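EvdMO1 (Micromonospora carbonacea, PDB 5T39) is a methyltransferase-oxidase fusion of everninomicin biosynthesis, whose N-terminal domain, the part modelled, has a Rossmann-like fold and probably transfers methyl groups from S-adenosylmethionine. Local coordinates at residues A224-A228 / G229-I233; L136-A139 / T140-R143. All blocks are in the same frame, centred on the assembly; numbering follows the deposited sequence.

Overall arrangement
Both contacts are local turns in connections of the Rossmann-like fold. Interaction 2 (136-143) lies in the loop between strand 126-130 and strand 146-150; interaction 1 (224-233) joins helix 218-228 to strand 232-239, an outermost strand of the seven-stranded mixed sheet. Their centres are about 19 Å apart and their nearest atoms about 10 Å, with no touch. Helix 159-169 links them indirectly: F138 packs on its L162 and V169, while L225 and F230 lie against its L163 and A167. Interaction 2 comes nearer the bound S-adenosyl-L-homocysteine, the side chain of L136 being about 8 Å away.

Interaction 1: residues A224-A228 / G229-I233; sequences ALENA and GFVEI
L225 and F230 meet at a Schellman motif that ends helix 218-228, their side chains set at a slant to one another with CD2 of L225 4.1 Å from CD2 of F230. With chi1 at -62°, CG stands beside the backbone N of F230, the same N that bonds to L225 O, and this oxygen lies at the ring edge, near its plane, while A228 CB approaches the ring obliquely. The bond from F230 N to L225 O is 2.9 Å, with the donor tilted 31° from the carbonyl plane. G229, at positive phi, turns the chain; its N bonds to E226 O at 2.9 Å from above that carbonyl's plane and adds a weak bond to L225 O. Further along, I233 reaches back from the first residues of strand 232-239 and sets its CD1 3.7 Å from L225 CB, and V249 of the neighbouring strand touches both side chains. On the exposed side E226, in the conformer given here, one of two modelled, bends at chi2 (83°) and passes across V231, with OE2 3.7 Å from V231 CG1. In this same conformer one water donates both to E226 OE2 and to V231 O, the latter at 2.7 Å.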
ATOM      1  N   ALA A 224     -18.579  -2.494  -2.249  1.00  8.91           N
ATOM      2  CA  ALA A 224     -17.896  -1.666  -1.256  1.00  8.96           C
ATOM      3  C   ALA A 224     -17.238  -0.456  -1.907  1.00  8.76           C
ATOM      4  O   ALA A 224     -17.254   0.646  -1.348  1.00  9.06           O
ATOM      5  CB  ALA A 224     -16.863  -2.503  -0.509  1.00  9.39           C
ATOM      6  N   LEU A 225     -16.671  -0.634  -3.102  1.00  8.67           N
ATOM      7  CA  LEU A 225     -16.128   0.501  -3.840  1.00  8.90           C
ATOM      8  C   LEU A 225     -17.222   1.498  -4.169  1.00  9.49           C
ATOM      9  O   LEU A 225     -17.074   2.704  -3.924  1.00  9.85           O
ATOM     10  CB  LEU A 225     -15.462   0.010  -5.127  1.00  9.40           C
ATOM     11  CG  LEU A 225     -14.072  -0.567  -4.924  1.00 10.14           C
ATOM     12  CD1 LEU A 225     -13.688  -1.438  -6.097  1.00 11.05           C
ATOM     13  CD2 LEU A 225     -13.058   0.554  -4.711  1.00 10.83           C
ATOM     14  N   GLU A 226     -18.336   1.003  -4.729  0.57  9.77           N
ATOM     15  CA  GLU A 226     -19.470   1.857  -5.083  0.57 10.97           C
ATOM     16  C   GLU A 226     -19.990   2.604  -3.863  0.57 10.44           C
ATOM     17  O   GLU A 226     -20.240   3.814  -3.917  0.57 11.22           O
ATOM     18  CB  GLU A 226     -20.583   0.990  -5.691  0.57 12.63           C
ATOM     19  CG  GLU A 226     -21.954   1.663  -5.902  0.57 14.45           C
ATOM     20  CD  GLU A 226     -22.050   2.472  -7.177  0.57 16.25           C
ATOM     21  OE1 GLU A 226     -23.078   3.158  -7.352  0.57 17.78           O
ATOM     22  OE2 GLU A 226     -21.120   2.420  -8.004  0.57 16.35           O
ATOM     23  N   ASN A 227     -20.161   1.890  -2.753  1.00  9.68           N
ATOM     24  CA  ASN A 227     -20.767   2.473  -1.568  1.00 10.28           C
ATOM     25  C   ASN A 227     -19.858   3.502  -0.917  1.00 10.25           C
ATOM     26  O   ASN A 227     -20.345   4.415  -0.239  1.00 12.82           O
ATOM     27  CB  ASN A 227     -21.135   1.366  -0.585  1.00 10.54           C
ATOM     28  CG  ASN A 227     -22.257   0.482  -1.105  1.00 12.05           C
ATOM     29  OD1 ASN A 227     -23.013   0.889  -1.985  1.00 13.39           O
ATOM     30  ND2 ASN A 227     -22.385  -0.717  -0.553  1.00 12.43           N
ATOM     31  N   ALA A 228     -18.541   3.380  -1.113  1.00  9.14           N
ATOM     32  CA  ALA A 228     -17.612   4.395  -0.640  1.00 10.11           C
ATOM     33  C   ALA A 228     -17.663   5.654  -1.491  1.00 11.03           C
ATOM     34  O   ALA A 228     -17.193   6.708  -1.043  1.00 12.48           O
ATOM     35  CB  ALA A 228     -16.193   3.845  -0.661  1.00 10.23           C
ATOM     36  N   GLY A 229     -18.216   5.565  -2.702  1.00 11.07           N
ATOM     37  CA  GLY A 229     -18.291   6.678  -3.625  1.00 11.64           C
ATOM     38  C   GLY A 229     -17.477   6.500  -4.883  1.00 11.01           C
ATOM     39  O   GLY A 229     -17.535   7.365  -5.755  1.00 11.16           O
ATOM     40  N   PHE A 230     -16.716   5.419  -5.012  1.00 10.65           N
ATOM     41  CA  PHE A 230     -15.926   5.165  -6.216  1.00 10.74           C
ATOM     42  C   PHE A 230     -16.842   4.500  -7.232  1.00 11.42           C
ATOM     43  O   PHE A 230     -16.865   3.281  -7.408  1.00 12.93           O
ATOM     44  CB  PHE A 230     -14.699   4.326  -5.885  1.00 11.25           C
ATOM     45  CG  PHE A 230     -13.764   4.994  -4.923  1.00 10.84           C
ATOM     46  CD1 PHE A 230     -13.027   6.091  -5.316  1.00 10.69           C
ATOM     47  CD2 PHE A 230     -13.608   4.521  -3.631  1.00 11.48           C
ATOM     48  CE1 PHE A 230     -12.168   6.719  -4.444  1.00 11.23           C
ATOM     49  CE2 PHE A 230     -12.740   5.141  -2.762  1.00 12.15           C
ATOM     50  CZ  PHE A 230     -12.017   6.246  -3.168  1.00 11.93           C
ATOM     51  N   VAL A 231     -17.632   5.348  -7.892  1.00 11.96           N
ATOM     52  CA  VAL A 231     -18.702   4.893  -8.769  1.00 13.87           C
ATOM     53  C   VAL A 231     -18.211   4.568 -10.172  1.00 14.09           C
ATOM     54  O   VAL A 231     -18.921   3.892 -10.920  1.00 17.11           O
ATOM     55  CB  VAL A 231     -19.860   5.910  -8.803  1.00 15.47           C
ATOM     56  CG1 VAL A 231     -20.510   6.030  -7.434  1.00 16.60           C
ATOM     57  CG2 VAL A 231     -19.388   7.267  -9.305  1.00 16.56           C
ATOM     58  N   GLU A 232     -17.030   5.027 -10.557  1.00 12.32           N
ATOM     59  CA  GLU A 232     -16.423   4.651 -11.825  1.00 13.06           C
ATOM     60  C   GLU A 232     -15.232   3.761 -11.505  1.00 12.15           C
ATOM     61  O   GLU A 232     -14.295   4.199 -10.830  1.00 12.86           O
ATOM     62  CB  GLU A 232     -15.971   5.895 -12.586  1.00 15.65           C
ATOM     63  N   ILE A 233     -15.269   2.509 -11.959  1.00 12.26           N
ATOM     64  CA  ILE A 233     -14.220   1.535 -11.647  1.00 13.05           C
ATOM     65  C   ILE A 233     -13.642   1.017 -12.962  1.00 13.46           C
ATOM     66  O   ILE A 233     -14.383   0.502 -13.803  1.00 16.22           O
ATOM     67  CB  ILE A 233     -14.763   0.378 -10.785  1.00 14.25           C
ATOM     68  CG1 ILE A 233     -15.398   0.912  -9.489  1.00 14.78           C
ATOM     69  CG2 ILE A 233     -13.659  -0.618 -10.461  1.00 14.79           C
ATOM     70  CD1 ILE A 233     -16.246  -0.098  -8.719  1.00 15.76           C
TER
HETATM   71  O   HOH W   1     -21.435   2.923 -10.457  1.00 35.94           O

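Interaction 2: residues L136-A139 / T140-R143; sequences LDFA and TLGR
L141 points its CD1 at two side chains from the start of the turn: CD2 of L136, met tip to tip at 4.0 Å, and CD2 of the F138 ring, approached obliquely at 3.9 Å. On the ring itself, L136 CD2 sits over one face, offset toward the rim, and L136 O lies in plane at the edge. This is the close-packed side. F138 is buried, with L82 of strand 78-82 and L162 and V169 of helix 159-169 also against it, and L141 touches L80 of that same strand. An alanine in place of L141 would probably leave a gap beside L136 CD2 and the F138 ring and set that ring less firmly against its neighbours.

The backbone between these side chains makes a short 3-10 turn, opened by an Asx turn in which A139 N donates to D137 OD1 from above the carboxylate plane. L141 N bonds to F138 O at 3.1 Å. D137 O is gripped twice by T140: the backbone N comes from above the carbonyl plane at 3.1 Å, and OG1 donates nearly along the C=O axis at 2.7 Å. With chi1 at 64°, OG1 stands between the backbone N and the carbonyl carbon of T140, turned back toward D137 O.

The other side is looser and faces solvent. D137 and T140 are both exposed, and beyond the bonds to D137 O, the T140 methyl rests beside the D137 carboxylate, CG2 3.8 Å from OD2. Past L141 the chain pulls away at G142, whose positive phi would press a side chain against the carbonyl of L141. Here a water takes over, donating to F138 O and, at 2.8 Å, to G142 O.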
ATOM      1  N   LEU A 136      -6.977   5.092  12.503  1.00 11.52           N
ATOM      2  CA  LEU A 136      -6.639   6.473  12.200  1.00 10.97           C
ATOM      3  C   LEU A 136      -7.876   7.266  11.798  1.00 10.97           C
ATOM      4  O   LEU A 136      -8.719   6.785  11.034  1.00 11.75           O
ATOM      5  CB  LEU A 136      -5.660   6.463  11.035  1.00 11.83           C
ATOM      6  CG  LEU A 136      -5.222   7.803  10.463  1.00 12.97           C
ATOM      7  CD1 LEU A 136      -4.413   8.581  11.473  1.00 14.73           C
ATOM      8  CD2 LEU A 136      -4.423   7.584   9.186  1.00 13.30           C
ATOM      9  N   ASP A 137      -7.941   8.519  12.246  1.00 11.41           N
ATOM     10  CA  ASP A 137      -8.952   9.467  11.775  1.00 11.66           C
ATOM     11  C   ASP A 137      -8.445  10.086  10.477  1.00 10.59           C
ATOM     12  O   ASP A 137      -7.614  10.995  10.488  1.00 10.68           O
ATOM     13  CB  ASP A 137      -9.186  10.537  12.835  1.00 13.56           C
ATOM     14  CG  ASP A 137     -10.235  11.548  12.423  1.00 15.45           C
ATOM     15  OD1 ASP A 137     -10.757  11.445  11.287  1.00 15.39           O
ATOM     16  OD2 ASP A 137     -10.545  12.448  13.235  1.00 17.71           O
ATOM     17  N   PHE A 138      -8.932   9.578   9.343  1.00 10.24           N
ATOM     18  CA  PHE A 138      -8.442  10.054   8.055  1.00 10.42           C
ATOM     19  C   PHE A 138      -8.776  11.519   7.810  1.00 11.07           C
ATOM     20  O   PHE A 138      -8.115  12.152   6.985  1.00 12.11           O
ATOM     21  CB  PHE A 138      -8.991   9.189   6.914  1.00 10.19           C
ATOM     22  CG  PHE A 138      -8.206   7.922   6.653  1.00  9.76           C
ATOM     23  CD1 PHE A 138      -8.120   6.912   7.602  1.00 10.41           C
ATOM     24  CD2 PHE A 138      -7.592   7.731   5.422  1.00 10.65           C
ATOM     25  CE1 PHE A 138      -7.424   5.750   7.322  1.00 10.84           C
ATOM     26  CE2 PHE A 138      -6.898   6.580   5.142  1.00 11.24           C
ATOM     27  CZ  PHE A 138      -6.808   5.585   6.097  1.00 11.12           C
ATOM     28  N   ALA A 139      -9.782  12.072   8.495  1.00 12.26           N
ATOM     29  CA  ALA A 139     -10.122  13.483   8.330  1.00 14.01           C
ATOM     30  C   ALA A 139      -9.023  14.414   8.823  1.00 14.48           C
ATOM     31  O   ALA A 139      -9.095  15.616   8.564  1.00 17.42           O
ATOM     32  CB  ALA A 139     -11.436  13.801   9.051  1.00 15.34           C
ATOM     33  N   THR A 140      -8.008  13.901   9.514  1.00 12.42           N
ATOM     34  CA  THR A 140      -6.880  14.716   9.948  1.00 13.08           C
ATOM     35  C   THR A 140      -5.807  14.869   8.880  1.00 13.05           C
ATOM     36  O   THR A 140      -4.849  15.615   9.098  1.00 14.49           O
ATOM     37  CB  THR A 140      -6.213  14.106  11.191  1.00 13.99           C
ATOM     38  OG1 THR A 140      -5.648  12.830  10.865  1.00 13.80           O
ATOM     39  CG2 THR A 140      -7.200  13.961  12.343  1.00 14.68           C
ATOM     40  N   LEU A 141      -5.924  14.181   7.748  1.00 11.92           N
ATOM     41  CA  LEU A 141      -4.831  14.106   6.788  1.00 11.64           C
ATOM     42  C   LEU A 141      -4.899  15.143   5.676  1.00 12.21           C
ATOM     43  O   LEU A 141      -3.931  15.283   4.924  1.00 14.21           O
ATOM     44  CB  LEU A 141      -4.794  12.719   6.152  1.00 11.24           C
ATOM     45  CG  LEU A 141      -4.653  11.526   7.088  1.00 11.62           C
ATOM     46  CD1 LEU A 141      -4.719  10.242   6.275  1.00 12.43           C
ATOM     47  CD2 LEU A 141      -3.372  11.619   7.892  1.00 12.70           C
ATOM     48  N   GLY A 142      -5.999  15.845   5.531  1.00 11.98           N
ATOM     49  CA  GLY A 142      -6.147  16.750   4.417  1.00 11.78           C
ATOM     50  C   GLY A 142      -6.633  16.024   3.175  1.00 11.12           C
ATOM     51  O   GLY A 142      -7.198  14.933   3.236  1.00 12.32           O
ATOM     52  N   ARG A 143      -6.407  16.653   2.027  1.00 10.16           N
ATOM     53  CA  ARG A 143      -6.928  16.179   0.757  1.00  9.28           C
ATOM     54  C   ARG A 143      -5.784  15.687  -0.114  1.00  8.90           C
ATOM     55  O   ARG A 143      -4.692  16.265  -0.108  1.00  9.79           O
ATOM     56  CB  ARG A 143      -7.658  17.304   0.022  1.00  9.64           C
ATOM     57  CG  ARG A 143      -8.363  16.865  -1.258  1.00  9.79           C
ATOM     58  CD  ARG A 143      -9.253  17.978  -1.801  1.00 10.73           C
ATOM     59  NE  ARG A 143     -10.057  17.531  -2.935  1.00 11.41           N
ATOM     60  CZ  ARG A 143      -9.661  17.542  -4.197  1.00 12.25           C
ATOM     61  NH1 ARG A 143      -8.468  17.997  -4.523  1.00 12.69           N
ATOM     62  NH2 ARG A 143     -10.465  17.100  -5.148  1.00 13.26           N
TER
HETATM   63  O   HOH W   2      -8.734  14.581   5.521  1.00 18.91           O